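Local coordinates for protein cellulase (glycosyl hydrolase family 5) (Bacteroides ovatus, PDB 3ZMR) that hydrolyses internal beta-1,4-glucosidic bonds of the xyloglucan backbone with retention of configuration, releasing xyloglucan oligosaccharides, at residues A[133-138]-A[177-182]; A[186-191]-A[241-246]; A[232-237]-A[285-290]. All coordinates share one frame; numbering follows the deposited sequence.

Overall arrangement
All three contacts lie in the glycoside hydrolase family 5 barrel domain, and two of them share helix 227-248. Contact 1 borders the bound glycan: Val137 is a substrate-binding residue, and the side chain of Val135 lies about 8 Å from that of His216, another one. Contact 2 has its centre about 14 Å from that of contact 1, and backbone pairing of Gln180 with Lys190 and of Glu182 with Lys188 ties the two together. Contact 3 is centred about 13 Å from contact 2 and about 19 Å from contact 1; Arg236 reaches back from it to Ser178, and Phe288 meets Trp241. The side chain of Leu237 remains about 10 Å from those of Asn261 and His216.

Contact 1. Residues A[133-138]-A[177-182]; sequences EAVIVG and YSHQFE. With XYS (alpha-D-xylopyranose), chain C.
Val135 packs on the imidazole of His179 in a CH-pi contact between two loops of the barrel domain, the first of which carries part of the glycan pocket. The methyl CG1 of Val135 sits over one face of the ring, 3.9 Å from the centroid of His179 and 17° off the ring normal, displaced toward the rim near CG and CD2. On the opposite face lies CG of Gln180. With CG of His179 between its backbone N and carbonyl carbon (chi1 62°), the ring is set between these two side chains. The far end of the ring is tied by water: one molecule donates to Ala134 O at 2.7 Å and pairs with His179 NE2 at 2.8 Å. Without the imidazole, as with an alanine in place of His179, CG1 of Val135 would probably lose the face it lies on and the bridging water one of its two anchors. The same segment also faces the glycan: Val137 N donates a nearly straight bond, 171° at the hydrogen, to O5 of the bound xylose, 3.0 Å away. A type I turn from Tyr177 to Gln180 presents the histidine. Around the contact, Ile136 pairs with Ser144 of strand 143-144, Leu143 of that strand touches His179, and Trp193 of helix 191-206 meets the imidazole edge-to-face.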
loop_
_atom_site.group_PDB
_atom_site.type_symbol
_atom_site.label_atom_id
_atom_site.label_comp_id
_atom_site.label_asym_id
_atom_site.label_seq_id
_atom_site.Cartn_x
_atom_site.Cartn_y
_atom_site.Cartn_z
ATOM N N GLU A 133 10.086 4.379 -13.078
ATOM C CA GLU A 133 8.684 4.280 -13.441
ATOM C C GLU A 133 8.307 5.143 -14.693
ATOM O O GLU A 133 7.166 5.140 -15.123
ATOM C CB GLU A 133 7.775 4.655 -12.276
ATOM C CG GLU A 133 7.511 6.140 -12.051
ATOM C CD GLU A 133 8.583 6.943 -11.367
ATOM O OE1 GLU A 133 9.799 6.638 -11.464
ATOM O OE2 GLU A 133 8.174 7.958 -10.716
ATOM N N ALA A 134 9.280 5.886 -15.220
ATOM C CA ALA A 134 9.042 6.750 -16.392
ATOM C C ALA A 134 8.680 5.889 -17.633
ATOM O O ALA A 134 9.393 4.952 -18.016
ATOM C CB ALA A 134 10.272 7.577 -16.673
ATOM N N VAL A 135 7.542 6.215 -18.224
ATOM C CA VAL A 135 7.023 5.523 -19.403
ATOM C C VAL A 135 6.517 6.586 -20.403
ATOM O O VAL A 135 5.967 7.601 -20.010
ATOM C CB VAL A 135 5.888 4.523 -19.059
ATOM C CG1 VAL A 135 6.456 3.305 -18.343
ATOM C CG2 VAL A 135 4.763 5.200 -18.265
ATOM N N ILE A 136 6.726 6.313 -21.686
ATOM C CA ILE A 136 6.083 7.081 -22.744
ATOM C C ILE A 136 4.779 6.329 -23.036
ATOM O O ILE A 136 4.785 5.127 -23.333
ATOM C CB ILE A 136 6.984 7.208 -23.978
ATOM C CG1 ILE A 136 8.337 7.858 -23.622
ATOM C CG2 ILE A 136 6.253 7.931 -25.099
ATOM C CD1 ILE A 136 8.283 9.203 -22.955
ATOM N N VAL A 137 3.667 7.040 -22.909
ATOM C CA VAL A 137 2.344 6.437 -23.045
ATOM C C VAL A 137 1.664 6.944 -24.311
ATOM O O VAL A 137 1.426 8.136 -24.469
ATOM C CB VAL A 137 1.431 6.744 -21.837
ATOM C CG1 VAL A 137 0.124 5.972 -21.954
ATOM C CG2 VAL A 137 2.116 6.385 -20.541
ATOM N N GLY A 138 1.310 6.017 -25.172
ATOM C CA GLY A 138 0.631 6.346 -26.419
ATOM C C GLY A 138 -0.884 6.429 -26.254
ATOM O O GLY A 138 -1.436 5.961 -25.255
ATOM N N TYR A 177 7.555 -1.804 -15.327
ATOM C CA TYR A 177 8.019 -3.024 -16.011
ATOM C C TYR A 177 7.312 -3.308 -17.326
ATOM O O TYR A 177 7.863 -4.025 -18.169
ATOM C CB TYR A 177 7.844 -4.245 -15.095
ATOM C CG TYR A 177 8.569 -4.203 -13.778
ATOM C CD1 TYR A 177 7.974 -3.641 -12.649
ATOM C CD2 TYR A 177 9.870 -4.693 -13.661
ATOM C CE1 TYR A 177 8.652 -3.635 -11.426
ATOM C CE2 TYR A 177 10.551 -4.676 -12.464
ATOM C CZ TYR A 177 9.955 -4.140 -11.359
ATOM O OH TYR A 177 10.685 -4.190 -10.185
ATOM N N SER A 178 6.094 -2.794 -17.472
ATOM C CA SER A 178 5.196 -3.176 -18.567
ATOM C C SER A 178 5.570 -2.576 -19.932
ATOM O O SER A 178 4.991 -2.941 -20.968
ATOM C CB SER A 178 3.741 -2.868 -18.236
ATOM O OG SER A 178 3.334 -3.675 -17.130
ATOM N N HIS A 179 6.562 -1.702 -19.916
ATOM C CA HIS A 179 7.201 -1.193 -21.129
ATOM C C HIS A 179 8.422 -2.012 -21.532
ATOM O O HIS A 179 9.103 -1.706 -22.520
ATOM C CB HIS A 179 7.593 0.272 -20.958
ATOM C CG HIS A 179 8.588 0.526 -19.876
ATOM N ND1 HIS A 179 8.635 -0.221 -18.715
ATOM C CD2 HIS A 179 9.516 1.506 -19.736
ATOM C CE1 HIS A 179 9.590 0.257 -17.938
ATOM N NE2 HIS A 179 10.133 1.312 -18.526
ATOM N N GLN A 180 8.688 -3.075 -20.775
ATOM C CA GLN A 180 9.916 -3.881 -20.917
ATOM C C GLN A 180 9.605 -5.385 -20.949
ATOM O O GLN A 180 10.415 -6.208 -20.475
ATOM C CB GLN A 180 10.934 -3.549 -19.819
ATOM C CG GLN A 180 11.401 -2.108 -19.855
ATOM C CD GLN A 180 12.410 -1.838 -20.959
ATOM O OE1 GLN A 180 13.116 -2.734 -21.424
ATOM N NE2 GLN A 180 12.491 -0.589 -21.385
ATOM N N PHE A 181 8.427 -5.741 -21.465
ATOM C CA PHE A 181 8.085 -7.150 -21.632
ATOM C C PHE A 181 8.837 -7.749 -22.832
ATOM O O PHE A 181 8.939 -7.154 -23.896
ATOM C CB PHE A 181 6.582 -7.344 -21.824
ATOM C CG PHE A 181 5.737 -7.069 -20.613
ATOM C CD1 PHE A 181 6.114 -7.469 -19.337
ATOM C CD2 PHE A 181 4.497 -6.483 -20.770
ATOM C CE1 PHE A 181 5.280 -7.201 -18.260
ATOM C CE2 PHE A 181 3.635 -6.253 -19.707
ATOM C CZ PHE A 181 4.034 -6.630 -18.433
ATOM N N GLU A 182 9.385 -8.931 -22.614
ATOM C CA GLU A 182 9.898 -9.811 -23.683
ATOM C C GLU A 182 8.736 -10.534 -24.385
ATOM O O GLU A 182 8.767 -10.762 -25.612
ATOM C CB GLU A 182 10.847 -10.834 -23.045
ATOM C CG GLU A 182 11.270 -12.003 -23.919
ATOM C CD GLU A 182 12.071 -13.015 -23.140
ATOM O OE1 GLU A 182 12.718 -12.617 -22.145
ATOM O OE2 GLU A 182 12.053 -14.205 -23.516
HETATM C C1 XYS C . 3.628 11.113 -22.708
HETATM C C2 XYS C . 2.191 11.523 -22.393
HETATM C C3 XYS C . 2.008 11.685 -20.882
HETATM C C4 XYS C . 2.476 10.408 -20.172
HETATM C C5 XYS C . 3.906 10.032 -20.611
HETATM O O2 XYS C . 1.855 12.740 -23.072
HETATM O O3 XYS C . 0.623 11.952 -20.607
HETATM O O4 XYS C . 2.393 10.545 -18.736
HETATM O O5 XYS C . 3.963 9.897 -22.038
HETATM O O HOH W 1 11.384 3.328 -17.040
#

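Contact 2. Residues A[186-191]-A[241-246]; sequences TYKIKS and WKQIAL
Gln243 reaches from helix 227-248 to the backbone of 186-191 and grips it with both ends of its amide. NE2 of Gln243 donates to Tyr187 O at 2.8 Å; the acceptor lies almost in the amide plane, but the donor stands 37° above the plane of the tyrosine carbonyl. The second bond runs the other way: Ile189 N donates to Gln243 OE1 at 2.8 Å, in the carbonyl plane and on a lone pair, with 175° at the hydrogen. Two bonds from one flat group to the O and N on either side of Lys188 fix the rotation of the amide. The glutamine gets there with CG anti to its carbonyl carbon (chi1 -67°) and the chain extended beyond CG. OE1 also accepts from a water at 2.6 Å, which donates to Ile189 O and receives a weak bond from Lys188 NZ; NE2 is held a second time by Ala239 O, inside its own helix. Apolar atoms close in around the amide. Lys188, bent at chi2, brings CD to 3.5 Å from Gln243 OE1, while Ile189 passes obliquely, with CB 3.6 Å from the same oxygen and CD1 4.0 Å from Gln243 NE2. Tyr177 touches both Ile189 and Ile244. Tyr187 and Lys188 both face Asp183, forming a G1 beta bulge, and beside it the glutamine clips the short strand 188-189 to an outer helix of the TIM barrel.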
loop_
_atom_site.group_PDB
_atom_site.type_symbol
_atom_site.label_atom_id
_atom_site.label_comp_id
_atom_site.label_asym_id
_atom_site.label_seq_id
_atom_site.Cartn_x
_atom_site.Cartn_y
_atom_site.Cartn_z
ATOM N N THR A 186 2.230 -13.082 -21.775
ATOM C CA THR A 186 2.531 -13.763 -20.512
ATOM C C THR A 186 3.133 -12.822 -19.480
ATOM O O THR A 186 3.454 -13.240 -18.370
ATOM C CB THR A 186 3.508 -14.943 -20.711
ATOM O OG1 THR A 186 4.754 -14.455 -21.222
ATOM C CG2 THR A 186 2.914 -15.975 -21.679
ATOM N N TYR A 187 3.325 -11.560 -19.863
ATOM C CA TYR A 187 3.877 -10.522 -18.970
ATOM C C TYR A 187 5.317 -10.826 -18.545
ATOM O O TYR A 187 5.752 -10.443 -17.442
ATOM C CB TYR A 187 3.012 -10.328 -17.730
ATOM C CG TYR A 187 1.560 -10.191 -18.030
ATOM C CD1 TYR A 187 1.089 -9.124 -18.797
ATOM C CD2 TYR A 187 0.635 -11.147 -17.596
ATOM C CE1 TYR A 187 -0.268 -8.991 -19.070
ATOM C CE2 TYR A 187 -0.724 -11.021 -17.877
ATOM C CZ TYR A 187 -1.166 -9.938 -18.622
ATOM O OH TYR A 187 -2.518 -9.796 -18.908
ATOM N N LYS A 188 6.049 -11.533 -19.406
ATOM C CA LYS A 188 7.434 -11.864 -19.148
ATOM C C LYS A 188 8.319 -10.653 -19.334
ATOM O O LYS A 188 8.378 -10.076 -20.405
ATOM C CB LYS A 188 7.918 -13.025 -20.028
ATOM C CG LYS A 188 9.382 -13.401 -19.805
ATOM C CD LYS A 188 9.640 -14.109 -18.491
ATOM C CE LYS A 188 11.082 -14.604 -18.407
ATOM N NZ LYS A 188 11.306 -15.443 -17.197
ATOM N N ILE A 189 9.017 -10.298 -18.263
ATOM C CA ILE A 189 9.875 -9.108 -18.217
ATOM C C ILE A 189 11.275 -9.421 -18.727
ATOM O O ILE A 189 11.866 -10.440 -18.332
ATOM C CB ILE A 189 9.946 -8.544 -16.772
ATOM C CG1 ILE A 189 8.542 -8.165 -16.295
ATOM C CG2 ILE A 189 10.842 -7.310 -16.712
ATOM C CD1 ILE A 189 8.429 -8.035 -14.797
ATOM N N LYS A 190 11.790 -8.556 -19.603
ATOM C CA LYS A 190 13.161 -8.674 -20.081
ATOM C C LYS A 190 14.180 -8.753 -18.944
ATOM O O LYS A 190 14.191 -7.893 -18.043
ATOM C CB LYS A 190 13.550 -7.483 -20.967
ATOM C CG LYS A 190 12.834 -7.475 -22.311
ATOM C CD LYS A 190 13.112 -6.225 -23.175
ATOM C CE LYS A 190 12.368 -6.325 -24.501
ATOM N NZ LYS A 190 12.575 -5.152 -25.400
ATOM N N SER A 191 15.069 -9.738 -18.997
ATOM C CA SER A 191 16.088 -9.897 -17.957
ATOM C C SER A 191 16.992 -8.669 -17.894
ATOM O O SER A 191 17.443 -8.264 -16.802
ATOM C CB SER A 191 16.930 -11.165 -18.173
ATOM O OG SER A 191 17.634 -11.116 -19.399
ATOM N N TRP A 241 4.593 -9.832 -10.138
ATOM C CA TRP A 241 5.239 -9.947 -8.820
ATOM C C TRP A 241 5.995 -11.257 -8.595
ATOM O O TRP A 241 6.992 -11.281 -7.871
ATOM C CB TRP A 241 4.274 -9.692 -7.650
ATOM C CG TRP A 241 4.275 -8.238 -7.275
ATOM C CD1 TRP A 241 3.264 -7.328 -7.460
ATOM C CD2 TRP A 241 5.363 -7.515 -6.692
ATOM N NE1 TRP A 241 3.676 -6.076 -7.060
ATOM C CE2 TRP A 241 4.962 -6.152 -6.597
ATOM C CE3 TRP A 241 6.666 -7.860 -6.311
ATOM C CZ2 TRP A 241 5.802 -5.158 -6.087
ATOM C CZ3 TRP A 241 7.478 -6.873 -5.775
ATOM C CH2 TRP A 241 7.055 -5.547 -5.690
ATOM N N LYS A 242 5.545 -12.339 -9.237
ATOM C CA LYS A 242 6.278 -13.587 -9.115
ATOM C C LYS A 242 7.725 -13.417 -9.623
ATOM O O LYS A 242 8.710 -13.858 -9.008
ATOM C CB LYS A 242 5.550 -14.731 -9.811
ATOM C CG LYS A 242 6.242 -16.065 -9.627
ATOM C CD LYS A 242 5.410 -17.193 -10.245
ATOM C CE LYS A 242 6.155 -18.506 -10.072
ATOM N NZ LYS A 242 5.487 -19.652 -10.733
ATOM N N GLN A 243 7.848 -12.757 -10.777
ATOM C CA GLN A 243 9.154 -12.507 -11.354
ATOM C C GLN A 243 10.036 -11.619 -10.499
ATOM O O GLN A 243 11.231 -11.873 -10.289
ATOM C CB GLN A 243 9.027 -11.863 -12.725
ATOM C CG GLN A 243 8.420 -12.811 -13.753
ATOM C CD GLN A 243 8.088 -12.076 -15.021
ATOM O OE1 GLN A 243 8.955 -11.851 -15.877
ATOM N NE2 GLN A 243 6.842 -11.675 -15.137
ATOM N N ILE A 244 9.439 -10.521 -10.046
ATOM C CA ILE A 244 10.203 -9.558 -9.248
ATOM C C ILE A 244 10.630 -10.190 -7.901
ATOM O O ILE A 244 11.801 -10.100 -7.476
ATOM C CB ILE A 244 9.372 -8.297 -8.986
ATOM C CG1 ILE A 244 8.968 -7.610 -10.308
ATOM C CG2 ILE A 244 10.130 -7.335 -8.067
ATOM C CD1 ILE A 244 7.736 -6.744 -10.148
ATOM N N ALA A 245 9.671 -10.870 -7.255
ATOM C CA ALA A 245 9.962 -11.551 -5.989
ATOM C C ALA A 245 11.064 -12.579 -6.139
ATOM O O ALA A 245 11.955 -12.674 -5.297
ATOM C CB ALA A 245 8.694 -12.192 -5.448
ATOM N N LEU A 246 11.028 -13.358 -7.222
ATOM C CA LEU A 246 12.091 -14.358 -7.442
ATOM C C LEU A 246 13.437 -13.712 -7.689
ATOM O O LEU A 246 14.468 -14.186 -7.190
ATOM C CB LEU A 246 11.719 -15.321 -8.571
ATOM C CG LEU A 246 10.621 -16.364 -8.229
ATOM C CD1 LEU A 246 10.174 -17.130 -9.461
ATOM C CD2 LEU A 246 11.093 -17.314 -7.140
HETATM O O HOH W 2 11.423 -12.540 -16.010
#

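Contact 3. Residues A[232-237]-A[285-290]; sequences ALDERL and NQVFVN. With EDO (1,2-ethanediol), chain H.
Two neighbouring outer helices of the barrel, 227-248 and 275-293, meet where Val287 points at Asp234 and Leu237. CG2 of Val287 lies against the carboxylate arm of Asp234, 3.7 Å from CG of the aspartate and equally near OD1, the two side chains meeting at a slant. The other branch, CG1 of Val287, is anti to its own backbone N (chi1 173°) and rests 3.7 Å from the backbone O of Asp234. It also faces CD2 of Leu237 across a loose 4.4 Å, so that this methyl lies between the Asp234 carbonyl and the leucine. The charge of Asp234 has its own partner one helical turn back, a salt bridge from OD2 to Lys230; the methyl CG2 therefore lies against a carboxylate that is already paired. In the TIM-barrel fold these helices follow successive strands, 210-214 and 255-258, and flank one another outside the parallel sheet; Phe284 adds to the seam, touching Leu233, Asp234 and Leu237. Away from the helix interface, the extended Arg236 sends NH1 to O2 of a bound ethanediol, probably from the crystallisation liquor, at 2.9 Å, with the diol at the guanidinium edge, while Trp221 makes a cation-pi contact with Arg236 and Ser178 takes a hydrogen bond from its NH2.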
loop_
_atom_site.group_PDB
_atom_site.type_symbol
_atom_site.label_atom_id
_atom_site.label_comp_id
_atom_site.label_asym_id
_atom_site.label_seq_id
_atom_site.Cartn_x
_atom_site.Cartn_y
_atom_site.Cartn_z
ATOM N N ALA A 232 -8.426 -10.848 -14.746
ATOM C CA ALA A 232 -7.306 -10.481 -15.603
ATOM C C ALA A 232 -6.255 -9.679 -14.840
ATOM O O ALA A 232 -5.037 -9.880 -15.021
ATOM C CB ALA A 232 -7.795 -9.675 -16.812
ATOM N N LEU A 233 -6.726 -8.753 -14.004
ATOM C CA LEU A 233 -5.808 -7.882 -13.252
ATOM C C LEU A 233 -5.066 -8.671 -12.162
ATOM O O LEU A 233 -3.836 -8.520 -12.009
ATOM C CB LEU A 233 -6.537 -6.668 -12.670
ATOM C CG LEU A 233 -7.037 -5.685 -13.718
ATOM C CD1 LEU A 233 -7.651 -4.467 -13.065
ATOM C CD2 LEU A 233 -5.977 -5.275 -14.683
ATOM N N ASP A 234 -5.795 -9.526 -11.450
ATOM C CA ASP A 234 -5.171 -10.377 -10.427
ATOM C C ASP A 234 -4.111 -11.268 -11.091
ATOM O O ASP A 234 -3.025 -11.472 -10.553
ATOM C CB ASP A 234 -6.202 -11.298 -9.750
ATOM C CG ASP A 234 -7.109 -10.620 -8.768
ATOM O OD1 ASP A 234 -6.945 -9.414 -8.471
ATOM O OD2 ASP A 234 -8.006 -11.347 -8.232
ATOM N N GLU A 235 -4.434 -11.851 -12.255
ATOM C CA GLU A 235 -3.514 -12.755 -12.942
ATOM C C GLU A 235 -2.243 -12.019 -13.348
ATOM O O GLU A 235 -1.120 -12.515 -13.158
ATOM C CB GLU A 235 -4.193 -13.339 -14.159
ATOM C CG GLU A 235 -3.305 -14.134 -15.091
ATOM C CD GLU A 235 -4.086 -14.669 -16.259
ATOM O OE1 GLU A 235 -4.683 -15.755 -16.125
ATOM O OE2 GLU A 235 -4.130 -13.955 -17.270
ATOM N N ARG A 236 -2.407 -10.805 -13.889
ATOM C CA ARG A 236 -1.259 -10.011 -14.313
ATOM C C ARG A 236 -0.390 -9.567 -13.133
ATOM O O ARG A 236 0.830 -9.646 -13.202
ATOM C CB ARG A 236 -1.728 -8.808 -15.120
ATOM C CG ARG A 236 -0.609 -7.895 -15.559
ATOM C CD ARG A 236 -1.105 -6.856 -16.522
ATOM N NE ARG A 236 -0.067 -5.935 -16.924
ATOM C CZ ARG A 236 -0.250 -4.999 -17.855
ATOM N NH1 ARG A 236 -1.418 -4.897 -18.469
ATOM N NH2 ARG A 236 0.724 -4.164 -18.169
ATOM N N LEU A 237 -1.030 -9.066 -12.082
ATOM C CA LEU A 237 -0.305 -8.587 -10.902
ATOM C C LEU A 237 0.525 -9.746 -10.311
ATOM O O LEU A 237 1.720 -9.576 -9.968
ATOM C CB LEU A 237 -1.301 -8.016 -9.921
ATOM C CG LEU A 237 -0.644 -7.298 -8.727
ATOM C CD1 LEU A 237 0.171 -6.080 -9.119
ATOM C CD2 LEU A 237 -1.721 -6.940 -7.708
ATOM N N ASN A 285 -4.069 -6.108 -3.039
ATOM C CA ASN A 285 -3.109 -6.199 -1.935
ATOM C C ASN A 285 -2.902 -7.642 -1.501
ATOM O O ASN A 285 -1.784 -8.083 -1.285
ATOM C CB ASN A 285 -3.521 -5.351 -0.730
ATOM C CG ASN A 285 -3.436 -3.857 -0.978
ATOM O OD1 ASN A 285 -2.707 -3.381 -1.838
ATOM N ND2 ASN A 285 -4.185 -3.109 -0.184
ATOM N N GLN A 286 -3.990 -8.386 -1.415
ATOM C CA GLN A 286 -3.924 -9.804 -1.067
ATOM C C GLN A 286 -3.178 -10.649 -2.119
ATOM O O GLN A 286 -2.363 -11.510 -1.757
ATOM C CB GLN A 286 -5.325 -10.376 -0.804
ATOM C CG GLN A 286 -5.234 -11.802 -0.246
ATOM C CD GLN A 286 -4.753 -11.823 1.188
ATOM O OE1 GLN A 286 -5.451 -11.354 2.089
ATOM N NE2 GLN A 286 -3.539 -12.326 1.398
ATOM N N VAL A 287 -3.451 -10.401 -3.395
ATOM C CA VAL A 287 -2.738 -11.065 -4.473
ATOM C C VAL A 287 -1.223 -10.858 -4.324
ATOM O O VAL A 287 -0.421 -11.783 -4.453
ATOM C CB VAL A 287 -3.201 -10.608 -5.868
ATOM C CG1 VAL A 287 -2.311 -11.190 -6.962
ATOM C CG2 VAL A 287 -4.650 -11.030 -6.101
ATOM N N PHE A 288 -0.825 -9.609 -4.107
ATOM C CA PHE A 288 0.575 -9.281 -3.954
ATOM C C PHE A 288 1.199 -10.056 -2.775
ATOM O O PHE A 288 2.236 -10.664 -2.914
ATOM C CB PHE A 288 0.694 -7.768 -3.767
ATOM C CG PHE A 288 1.992 -7.308 -3.130
ATOM C CD1 PHE A 288 3.233 -7.459 -3.749
ATOM C CD2 PHE A 288 1.958 -6.713 -1.871
ATOM C CE1 PHE A 288 4.402 -7.023 -3.124
ATOM C CE2 PHE A 288 3.111 -6.259 -1.266
ATOM C CZ PHE A 288 4.326 -6.403 -1.889
ATOM N N VAL A 289 0.561 -10.025 -1.619
ATOM C CA VAL A 289 1.102 -10.732 -0.451
ATOM C C VAL A 289 1.220 -12.252 -0.743
ATOM O O VAL A 289 2.260 -12.864 -0.488
ATOM C CB VAL A 289 0.266 -10.456 0.820
ATOM C CG1 VAL A 289 0.670 -11.359 1.979
ATOM C CG2 VAL A 289 0.422 -8.999 1.211
ATOM N N ASN A 290 0.149 -12.825 -1.274
ATOM C CA ASN A 290 0.118 -14.249 -1.622
ATOM C C ASN A 290 1.306 -14.628 -2.507
ATOM O O ASN A 290 1.965 -15.618 -2.283
ATOM C CB ASN A 290 -1.156 -14.608 -2.389
ATOM C CG ASN A 290 -2.399 -14.571 -1.548
ATOM O OD1 ASN A 290 -2.355 -14.471 -0.307
ATOM N ND2 ASN A 290 -3.547 -14.670 -2.240
HETATM C C1 EDO H . -4.607 -7.344 -19.411
HETATM O O1 EDO H . -5.472 -6.436 -20.104
HETATM C C2 EDO H . -4.623 -7.014 -17.930
HETATM O O2 EDO H . -4.153 -5.676 -17.753
#